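Local structure of cytokinin riboside 5'-monophosphate phosphoribohydrolase (Corynebacterium glutamicum, 5ZBL) at residues Ser76-Glu81 and Thr88-Val93; Glu125-Gln130 and Lys137-Tyr142; Phe147-Leu152 and Leu172-Asp177. The protein belongs to the possible lysine decarboxylase family of the SLOG clan and adopts a dimeric, Rossmann-like alpha/beta fold built on a parallel sheet. All blocks are in the same frame, centred on the assembly; numbering follows the deposited sequence.

Contact 1 (Ser76-Glu81 and Thr88-Val93); sequences SLMKGE and TELEIV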
loop_
_atom_site.group_PDB
_atom_site.type_symbol
_atom_site.label_atom_id
_atom_site.label_comp_id
_atom_site.label_asym_id
_atom_site.label_seq_id
_atom_site.Cartn_x
_atom_site.Cartn_y
_atom_site.Cartn_z
ATOM N N SER A 76 15.294 -4.642 12.637
ATOM C CA SER A 76 15.990 -3.868 11.584
ATOM C C SER A 76 15.955 -2.382 11.843
ATOM O O SER A 76 16.988 -1.775 12.053
ATOM C CB SER A 76 15.421 -4.149 10.198
ATOM O OG SER A 76 16.159 -5.178 9.569
ATOM N N LEU A 77 14.755 -1.803 11.867
ATOM C CA LEU A 77 14.577 -0.349 12.111
ATOM C C LEU A 77 15.135 0.078 13.474
ATOM O O LEU A 77 15.663 1.178 13.608
ATOM C CB LEU A 77 13.103 0.053 12.017
ATOM C CG LEU A 77 12.340 -0.254 10.714
ATOM C CD1 LEU A 77 10.869 0.059 10.900
ATOM C CD2 LEU A 77 12.888 0.491 9.492
ATOM N N MET A 78 15.048 -0.815 14.465
ATOM C CA MET A 78 15.580 -0.575 15.808
ATOM C C MET A 78 17.095 -0.477 15.837
ATOM O O MET A 78 17.627 0.417 16.486
ATOM C CB MET A 78 15.148 -1.687 16.776
ATOM C CG MET A 78 15.352 -1.348 18.245
ATOM S SD MET A 78 14.178 -0.069 18.736
ATOM C CE MET A 78 15.002 0.601 20.192
ATOM N N LYS A 79 17.787 -1.409 15.177
ATOM C CA LYS A 79 19.252 -1.311 15.028
ATOM C C LYS A 79 19.605 -0.027 14.274
ATOM O O LYS A 79 20.715 0.476 14.418
ATOM C CB LYS A 79 19.851 -2.502 14.246
ATOM C CG LYS A 79 20.154 -3.767 15.031
ATOM C CD LYS A 79 20.077 -5.011 14.133
ATOM C CE LYS A 79 21.271 -5.946 14.291
ATOM N NZ LYS A 79 21.613 -6.231 15.711
ATOM N N GLY A 80 18.681 0.479 13.451
ATOM C CA GLY A 80 18.826 1.800 12.843
ATOM C C GLY A 80 18.765 3.031 13.749
ATOM O O GLY A 80 18.789 4.147 13.231
ATOM N N GLU A 81 18.666 2.858 15.073
ATOM C CA GLU A 81 18.537 3.977 16.043
ATOM C C GLU A 81 17.209 4.802 15.912
ATOM O O GLU A 81 17.101 5.906 16.450
ATOM C CB GLU A 81 19.791 4.900 16.020
ATOM C CG GLU A 81 20.960 4.470 16.920
ATOM C CD GLU A 81 22.017 5.576 17.069
ATOM O OE1 GLU A 81 22.831 5.768 16.136
ATOM O OE2 GLU A 81 22.037 6.267 18.120
ATOM N N THR A 88 5.008 4.529 26.420
ATOM C CA THR A 88 4.457 3.612 27.414
ATOM C C THR A 88 5.014 2.198 27.194
ATOM O O THR A 88 5.356 1.487 28.140
ATOM C CB THR A 88 2.914 3.561 27.305
ATOM O OG1 THR A 88 2.386 4.894 27.125
ATOM C CG2 THR A 88 2.272 2.834 28.504
ATOM N N GLU A 89 5.084 1.795 25.927
ATOM C CA GLU A 89 5.729 0.547 25.548
ATOM C C GLU A 89 6.218 0.616 24.092
ATOM O O GLU A 89 5.556 1.189 23.237
ATOM C CB GLU A 89 4.714 -0.577 25.669
ATOM C CG GLU A 89 5.273 -1.962 25.900
ATOM C CD GLU A 89 4.141 -2.939 26.237
ATOM O OE1 GLU A 89 3.518 -2.802 27.329
ATOM O OE2 GLU A 89 3.839 -3.815 25.392
ATOM N N LEU A 90 7.350 -0.020 23.826
ATOM C CA LEU A 90 7.846 -0.212 22.504
ATOM C C LEU A 90 8.005 -1.715 22.300
ATOM O O LEU A 90 8.838 -2.324 22.919
ATOM C CB LEU A 90 9.164 0.558 22.296
ATOM C CG LEU A 90 9.894 0.372 20.938
ATOM C CD1 LEU A 90 8.922 0.581 19.782
ATOM C CD2 LEU A 90 11.103 1.299 20.811
ATOM N N GLU A 91 7.173 -2.298 21.438
ATOM C CA GLU A 91 7.281 -3.717 21.077
ATOM C C GLU A 91 8.202 -3.889 19.851
ATOM O O GLU A 91 7.903 -3.334 18.790
ATOM C CB GLU A 91 5.912 -4.301 20.760
ATOM C CG GLU A 91 4.913 -4.024 21.857
ATOM C CD GLU A 91 3.658 -4.886 21.791
ATOM O OE1 GLU A 91 3.576 -5.802 20.952
ATOM O OE2 GLU A 91 2.734 -4.645 22.605
ATOM N N ILE A 92 9.288 -4.645 20.030
ATOM C CA ILE A 92 10.202 -5.087 18.959
ATOM C C ILE A 92 9.845 -6.486 18.476
ATOM O O ILE A 92 9.862 -7.458 19.264
ATOM C CB ILE A 92 11.665 -5.071 19.421
ATOM C CG1 ILE A 92 11.990 -3.699 20.031
ATOM C CG2 ILE A 92 12.630 -5.296 18.252
ATOM C CD1 ILE A 92 13.370 -3.662 20.644
ATOM N N VAL A 93 9.520 -6.599 17.190
ATOM C CA VAL A 93 9.093 -7.905 16.605
ATOM C C VAL A 93 10.059 -8.285 15.493
ATOM O O VAL A 93 10.848 -7.436 15.084
ATOM C CB VAL A 93 7.607 -7.917 16.176
ATOM C CG1 VAL A 93 6.747 -7.638 17.400
ATOM C CG2 VAL A 93 7.307 -6.888 15.088
#
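Met78 reaches out from the short helix 75-79 and lays its thioether against Leu90 and Ile92, two apolar residues on the same side of strand 89-93. The tightly packed part is confined to these three side chains. Met78 and Leu90 approach tip to tip, so that one methyl of the leucine, CD2, lies 4.0 Å from Met78 SD and is met by the CE methyl of Met78 at the same separation. Ile92 is engaged differently: its chain runs at about a right angle to that of Met78, and its terminal CD1 touches the methionine further back, 3.9 Å from Met78 CG. With CG of Met78 turned away from its own backbone N (chi1 -165°) and a bend at chi2 (70°), the sulfur and terminal methyl are directed along the strand toward Leu90 while the CG carbon stays beside Ile92. Ile73, on the neighbouring strand 69-74, touches both Leu90 and Ile92 and continues the apolar patch into the sheet.

The pairing is an instance of beta-alpha-beta packing, in which the crossover helix between strands 69-74 and 89-93 rests on the second of them, here the edge strand of the parallel sheet within the chain. The helix ends in a Schellman motif: Glu81 has a positive phi of 65°, and its N bonds to Met78 O at 3.0 Å. The carbonyl O of Glu81 accepts a hydrogen bond from Lys51 NZ.

The contact as a whole buries 127 Å² with no hydrogen bond across. Its loose side holds Ile92, itself exposed, and the strand glutamates, which miss the helix. Glu89 OE2 and Glu91 OE2, two acceptors 3.1 Å apart, would probably repel if charged, an effect perhaps partly offset by the Glu91 OE1 salt bridge to Arg102.

Contact 2 (Glu125-Gln130 and Lys137-Tyr142); sequences EVWTWQ and KPVALY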
loop_
_atom_site.group_PDB
_atom_site.type_symbol
_atom_site.label_atom_id
_atom_site.label_comp_id
_atom_site.label_asym_id
_atom_site.label_seq_id
_atom_site.Cartn_x
_atom_site.Cartn_y
_atom_site.Cartn_z
ATOM N N GLU A 125 -3.124 -1.854 2.758
ATOM C CA GLU A 125 -3.026 -3.101 3.489
ATOM C C GLU A 125 -4.279 -3.355 4.352
ATOM O O GLU A 125 -4.930 -4.426 4.199
ATOM C CB GLU A 125 -1.736 -3.117 4.295
ATOM C CG GLU A 125 -1.435 -4.330 5.158
ATOM C CD GLU A 125 -1.006 -5.521 4.378
ATOM O OE1 GLU A 125 0.178 -5.925 4.460
ATOM O OE2 GLU A 125 -1.877 -6.056 3.695
ATOM N N VAL A 126 -4.699 -2.390 5.174
ATOM C CA VAL A 126 -5.878 -2.698 5.995
ATOM C C VAL A 126 -7.122 -2.864 5.117
ATOM O O VAL A 126 -7.961 -3.694 5.422
ATOM C CB VAL A 126 -6.115 -1.750 7.186
ATOM C CG1 VAL A 126 -4.846 -1.623 8.002
ATOM C CG2 VAL A 126 -6.606 -0.392 6.749
ATOM N N TRP A 127 -7.225 -2.104 4.030
ATOM C CA TRP A 127 -8.352 -2.258 3.105
ATOM C C TRP A 127 -8.382 -3.616 2.431
ATOM O O TRP A 127 -9.420 -4.261 2.373
ATOM C CB TRP A 127 -8.346 -1.170 2.003
ATOM C CG TRP A 127 -8.984 0.097 2.400
ATOM C CD1 TRP A 127 -9.961 0.281 3.344
ATOM C CD2 TRP A 127 -8.723 1.380 1.843
ATOM N NE1 TRP A 127 -10.306 1.594 3.411
ATOM C CE2 TRP A 127 -9.561 2.297 2.503
ATOM C CE3 TRP A 127 -7.855 1.847 0.860
ATOM C CZ2 TRP A 127 -9.557 3.655 2.205
ATOM C CZ3 TRP A 127 -7.850 3.197 0.562
ATOM C CH2 TRP A 127 -8.687 4.089 1.240
ATOM N N THR A 128 -7.247 -4.021 1.887
ATOM C CA THR A 128 -7.107 -5.339 1.313
ATOM C C THR A 128 -7.547 -6.406 2.323
ATOM O O THR A 128 -8.096 -7.420 1.918
ATOM C CB THR A 128 -5.656 -5.598 0.872
ATOM O OG1 THR A 128 -5.244 -4.567 -0.039
ATOM C CG2 THR A 128 -5.518 -6.946 0.198
ATOM N N TRP A 129 -7.304 -6.170 3.616
ATOM C CA TRP A 129 -7.760 -7.069 4.682
ATOM C C TRP A 129 -9.257 -6.935 4.955
ATOM O O TRP A 129 -9.944 -7.954 5.084
ATOM C CB TRP A 129 -6.989 -6.829 5.986
ATOM C CG TRP A 129 -5.605 -7.297 5.982
ATOM C CD1 TRP A 129 -5.034 -8.183 5.120
ATOM C CD2 TRP A 129 -4.575 -6.921 6.913
ATOM N NE1 TRP A 129 -3.711 -8.370 5.440
ATOM C CE2 TRP A 129 -3.398 -7.606 6.532
ATOM C CE3 TRP A 129 -4.527 -6.061 8.021
ATOM C CZ2 TRP A 129 -2.175 -7.458 7.222
ATOM C CZ3 TRP A 129 -3.301 -5.908 8.707
ATOM C CH2 TRP A 129 -2.153 -6.612 8.307
ATOM N N GLN A 130 -9.742 -5.694 5.054
ATOM C CA GLN A 130 -11.170 -5.418 5.297
ATOM C C GLN A 130 -12.106 -6.206 4.351
ATOM O O GLN A 130 -13.080 -6.792 4.809
ATOM C CB GLN A 130 -11.500 -3.904 5.229
ATOM C CG GLN A 130 -11.352 -3.120 6.529
ATOM C CD GLN A 130 -12.294 -1.891 6.667
ATOM O OE1 GLN A 130 -12.397 -1.036 5.779
ATOM N NE2 GLN A 130 -12.976 -1.803 7.811
ATOM N N LYS A 137 -13.107 -2.982 11.273
ATOM C CA LYS A 137 -12.787 -1.885 12.141
ATOM C C LYS A 137 -12.837 -0.627 11.293
ATOM O O LYS A 137 -12.460 -0.659 10.146
ATOM C CB LYS A 137 -11.383 -2.068 12.727
ATOM C CG LYS A 137 -11.235 -3.261 13.673
ATOM C CD LYS A 137 -9.771 -3.496 14.062
ATOM C CE LYS A 137 -9.636 -4.548 15.168
ATOM N NZ LYS A 137 -8.207 -4.826 15.478
ATOM N N PRO A 138 -13.285 0.496 11.855
ATOM C CA PRO A 138 -13.354 1.733 11.054
ATOM C C PRO A 138 -11.982 2.197 10.578
ATOM O O PRO A 138 -11.009 2.081 11.316
ATOM C CB PRO A 138 -13.934 2.758 12.019
ATOM C CG PRO A 138 -13.696 2.197 13.379
ATOM C CD PRO A 138 -13.673 0.701 13.267
ATOM N N VAL A 139 -11.928 2.650 9.332
ATOM C CA VAL A 139 -10.711 3.256 8.742
ATOM C C VAL A 139 -11.060 4.700 8.425
ATOM O O VAL A 139 -12.095 4.971 7.807
ATOM C CB VAL A 139 -10.278 2.532 7.493
ATOM C CG1 VAL A 139 -9.001 3.144 6.906
ATOM C CG2 VAL A 139 -10.082 1.066 7.822
ATOM N N ALA A 140 -10.236 5.624 8.913
ATOM C CA ALA A 140 -10.508 7.044 8.755
ATOM C C ALA A 140 -9.329 7.754 8.110
ATOM O O ALA A 140 -8.178 7.503 8.460
ATOM C CB ALA A 140 -10.814 7.668 10.092
ATOM N N LEU A 141 -9.633 8.644 7.174
ATOM C CA LEU A 141 -8.633 9.489 6.543
ATOM C C LEU A 141 -8.725 10.882 7.159
ATOM O O LEU A 141 -9.737 11.551 7.047
ATOM C CB LEU A 141 -8.866 9.541 5.040
ATOM C CG LEU A 141 -8.985 8.227 4.289
ATOM C CD1 LEU A 141 -9.142 8.539 2.805
ATOM C CD2 LEU A 141 -7.775 7.349 4.551
ATOM N N TYR A 142 -7.666 11.282 7.848
ATOM C CA TYR A 142 -7.601 12.586 8.481
ATOM C C TYR A 142 -7.163 13.562 7.388
ATOM O O TYR A 142 -5.961 13.660 7.050
ATOM C CB TYR A 142 -6.635 12.538 9.682
ATOM C CG TYR A 142 -6.530 13.771 10.580
ATOM C CD1 TYR A 142 -7.626 14.586 10.844
ATOM C CD2 TYR A 142 -5.316 14.090 11.192
ATOM C CE1 TYR A 142 -7.513 15.663 11.683
ATOM C CE2 TYR A 142 -5.195 15.164 12.043
ATOM C CZ TYR A 142 -6.298 15.967 12.280
ATOM O OH TYR A 142 -6.210 17.087 13.135
#
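Val139 is met by three side chains of helix 117-130: Val126, Trp127 and Gln130. The apolar contacts come first. CG2 of Val126 lies 3.9 Å from CG2 of Val139, the two branched chains inclined to each other. That branch of Val126 occupies the tight site between its own N and carbonyl carbon (chi1 -51° for CG1), and from there it faces the strand. The other branch of Val139, CG1, sits 4.0 Å from Trp127 NE1 and approaches the indole at a slant. Behind this row, Phe110 of the adjacent strand touches both Val126 and Val139, and the indole of Trp127 also makes edge-to-face contacts with Phe124 and Phe168.

Amide packing forms a second class. The side chains of Gln130 and Val139 run alongside each other, pointing opposite ways, which brings Gln130 OE1 within 3.7 Å of Val139 CG2. The same oxygen lies in the plane of the Trp127 ring at its edge, 3.7 Å from Trp127 CD1, so the amide oxygen lies between the edge of the indole and the valine methyl.

Polar approaches make up the third class. Gln130 NE2 comes to 2.7 Å of Lys137 O, but at an angle too poor for a hydrogen bond. The Lys137 side chain leads away from the helix, its NZ bonding to the carbonyl oxygens of Ala104 and Gly107.

Together these interactions join helix to strand in the beta-alpha-beta crossover of strand 110-112, helix 117-130 and strand 139-142. The axes of the two short segments run nearly antiparallel, at 152°, and come within 10.7 Å. Because no hydrogen bond spans the 235 Å² interface, the seating of this largely buried helix face probably depends mainly on the fit of side chains, whereas the strand has its backbone bonds to the sheet.

Contact 3 (Phe147-Leu152 and Leu172-Asp177); sequences FWQPLL and LIVESD. With EDO (1,2-ethanediol), chain E.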
loop_
_atom_site.group_PDB
_atom_site.type_symbol
_atom_site.label_atom_id
_atom_site.label_comp_id
_atom_site.label_asym_id
_atom_site.label_seq_id
_atom_site.Cartn_x
_atom_site.Cartn_y
_atom_site.Cartn_z
ATOM N N PHE A 147 -5.552 16.809 2.052
ATOM C CA PHE A 147 -4.484 15.858 1.700
ATOM C C PHE A 147 -4.953 14.599 0.961
ATOM O O PHE A 147 -4.330 14.134 0.012
ATOM C CB PHE A 147 -3.754 15.414 2.963
ATOM C CG PHE A 147 -2.657 14.456 2.701
ATOM C CD1 PHE A 147 -2.909 13.091 2.680
ATOM C CD2 PHE A 147 -1.379 14.906 2.486
ATOM C CE1 PHE A 147 -1.907 12.194 2.399
ATOM C CE2 PHE A 147 -0.358 14.014 2.242
ATOM C CZ PHE A 147 -0.619 12.668 2.178
ATOM N N TRP A 148 -6.029 14.021 1.440
ATOM C CA TRP A 148 -6.480 12.787 0.866
ATOM C C TRP A 148 -7.369 12.981 -0.361
ATOM O O TRP A 148 -7.725 12.017 -0.993
ATOM C CB TRP A 148 -7.157 11.923 1.917
ATOM C CG TRP A 148 -6.248 11.487 2.934
ATOM C CD1 TRP A 148 -6.211 11.909 4.215
ATOM C CD2 TRP A 148 -5.220 10.517 2.791
ATOM N NE1 TRP A 148 -5.226 11.263 4.893
ATOM C CE2 TRP A 148 -4.588 10.402 4.044
ATOM C CE3 TRP A 148 -4.789 9.703 1.731
ATOM C CZ2 TRP A 148 -3.528 9.515 4.280
ATOM C CZ3 TRP A 148 -3.724 8.817 1.951
ATOM C CH2 TRP A 148 -3.110 8.727 3.238
ATOM N N GLN A 149 -7.673 14.212 -0.753
ATOM C CA GLN A 149 -8.645 14.390 -1.849
ATOM C C GLN A 149 -8.238 13.724 -3.182
ATOM O O GLN A 149 -9.082 13.088 -3.828
ATOM C CB GLN A 149 -9.071 15.865 -2.013
ATOM C CG GLN A 149 -9.925 16.368 -0.819
ATOM C CD GLN A 149 -11.227 15.620 -0.647
ATOM O OE1 GLN A 149 -11.867 15.275 -1.619
ATOM N NE2 GLN A 149 -11.635 15.384 0.588
ATOM N N PRO A 150 -6.951 13.822 -3.568
ATOM C CA PRO A 150 -6.563 13.165 -4.813
ATOM C C PRO A 150 -6.640 11.616 -4.805
ATOM O O PRO A 150 -6.930 10.995 -5.829
ATOM C CB PRO A 150 -5.118 13.649 -5.033
ATOM C CG PRO A 150 -4.971 14.899 -4.186
ATOM C CD PRO A 150 -5.911 14.735 -3.039
ATOM N N LEU A 151 -6.375 10.993 -3.671
ATOM C CA LEU A 151 -6.545 9.550 -3.550
ATOM C C LEU A 151 -7.999 9.162 -3.656
ATOM O O LEU A 151 -8.314 8.112 -4.195
ATOM C CB LEU A 151 -6.025 9.044 -2.214
ATOM C CG LEU A 151 -6.039 7.522 -2.117
ATOM C CD1 LEU A 151 -4.857 6.883 -2.846
ATOM C CD2 LEU A 151 -6.110 7.141 -0.658
ATOM N N LEU A 152 -8.884 9.977 -3.098
ATOM C CA LEU A 152 -10.306 9.688 -3.196
ATOM C C LEU A 152 -10.766 9.718 -4.655
ATOM O O LEU A 152 -11.561 8.866 -5.077
ATOM C CB LEU A 152 -11.114 10.685 -2.363
ATOM C CG LEU A 152 -11.080 10.515 -0.841
ATOM C CD1 LEU A 152 -12.077 11.512 -0.284
ATOM C CD2 LEU A 152 -11.430 9.117 -0.383
ATOM N N LEU A 172 -16.114 4.455 4.414
ATOM C CA LEU A 172 -14.842 5.074 4.692
ATOM C C LEU A 172 -15.041 6.431 5.381
ATOM O O LEU A 172 -15.725 7.287 4.839
ATOM C CB LEU A 172 -14.120 5.284 3.345
ATOM C CG LEU A 172 -12.817 6.049 3.401
ATOM C CD1 LEU A 172 -11.860 5.335 4.346
ATOM C CD2 LEU A 172 -12.251 6.183 2.002
ATOM N N ILE A 173 -14.433 6.647 6.542
ATOM C CA ILE A 173 -14.525 7.963 7.200
ATOM C C ILE A 173 -13.470 8.879 6.613
ATOM O O ILE A 173 -12.335 8.492 6.460
ATOM C CB ILE A 173 -14.373 7.849 8.729
ATOM C CG1 ILE A 173 -15.472 6.940 9.327
ATOM C CG2 ILE A 173 -14.459 9.189 9.379
ATOM C CD1 ILE A 173 -14.996 6.218 10.558
ATOM N N VAL A 174 -13.872 10.075 6.220
ATOM C CA VAL A 174 -12.961 11.121 5.721
ATOM C C VAL A 174 -13.273 12.455 6.430
ATOM O O VAL A 174 -14.330 12.991 6.239
ATOM C CB VAL A 174 -13.151 11.333 4.208
ATOM C CG1 VAL A 174 -12.166 12.398 3.676
ATOM C CG2 VAL A 174 -13.019 9.998 3.481
ATOM N N GLU A 175 -12.377 12.988 7.257
ATOM C CA GLU A 175 -12.677 14.253 7.939
ATOM C C GLU A 175 -11.432 15.122 8.123
ATOM O O GLU A 175 -10.384 14.620 8.350
ATOM C CB GLU A 175 -13.335 14.009 9.281
ATOM C CG GLU A 175 -14.688 13.294 9.304
ATOM C CD GLU A 175 -15.854 13.943 8.531
ATOM O OE1 GLU A 175 -16.826 13.179 8.281
ATOM O OE2 GLU A 175 -15.832 15.151 8.164
ATOM N N SER A 176 -11.567 16.430 7.975
ATOM C CA SER A 176 -10.490 17.369 8.254
ATOM C C SER A 176 -10.513 17.732 9.719
ATOM O O SER A 176 -9.478 18.125 10.262
ATOM C CB SER A 176 -10.634 18.629 7.419
ATOM O OG SER A 176 -11.934 19.175 7.630
ATOM N N ASP A 177 -11.677 17.601 10.363
ATOM C CA ASP A 177 -11.845 18.024 11.760
ATOM C C ASP A 177 -11.665 16.820 12.670
ATOM O O ASP A 177 -12.315 15.767 12.447
ATOM C CB ASP A 177 -13.227 18.634 11.986
ATOM C CG ASP A 177 -13.413 19.170 13.388
ATOM O OD1 ASP A 177 -12.897 20.264 13.706
ATOM O OD2 ASP A 177 -14.110 18.515 14.171
HETATM C C1 EDO E . -14.462 17.048 5.152
HETATM O O1 EDO E . -15.652 16.348 5.526
HETATM C C2 EDO E . -13.376 16.042 4.742
HETATM O O2 EDO E . -12.613 16.544 3.640
#
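Leu152 presents its two methyl groups to different partners on the strand side. CD1 points at Val174, and the two chains reach toward each other tip to tip, with Leu152 CD1 4.1 Å from Val174 CG1 and only slightly farther from CG2. CD2 instead meets Leu172, whose chain is inclined to it; the Leu152 CD2 to Leu172 CD2 distance is 3.9 Å. The fork of Leu152 thus straddles two residues that face the helix, and Leu141 of the next strand touches both leucines from the sheet.

Gln149, one turn earlier, stands beside this cluster. Folded at chi2 (-62°), it brings NE2 to 4.3 Å from Val174 CG1, while the amide nitrogen itself is hydrogen-bonded to Asp143. An ethanediol molecule, probably from the crystallisation liquor, rests next to it. Its O1 donates to Glu175 OE2 at 2.9 Å, Asp143 OD2 is a further partner, and its C2 lies 4.0 Å from Val174 CG1.

The arrangement seats the start of helix 149-160 on the edge strand 173-175 of the sheet, and Met154 of the second subunit packs against Trp148 and Leu151. An apolar cluster of three partly exposed side chains, with no hydrogen bond across it, implies that helix and strand are held here mainly by van der Waals contact, with the Gln149 amide and Asp143 at the margin, from where the diol bridges to Glu175.

Contacts 2 and 3 form one continuous region, their centres 13 Å apart, because strands 139-142 and 173-175 are neighbours in the parallel sheet: Leu141 N lies 2.8 Å from Ile173 O and Leu141 O lies 3.0 Å from Glu175 N, both probable hydrogen bonds. Contact 1 belongs to the other end of the same sheet. Its centre is 24 Å from that of contact 2 and 30 Å from that of contact 3, and its nearest atoms remain about 12 Å and about 18 Å away. Contacts 1 and 3 therefore flank the chain's centre at the two edge strands, contact 2 being the more interior. The ethanediol is local to contact 3.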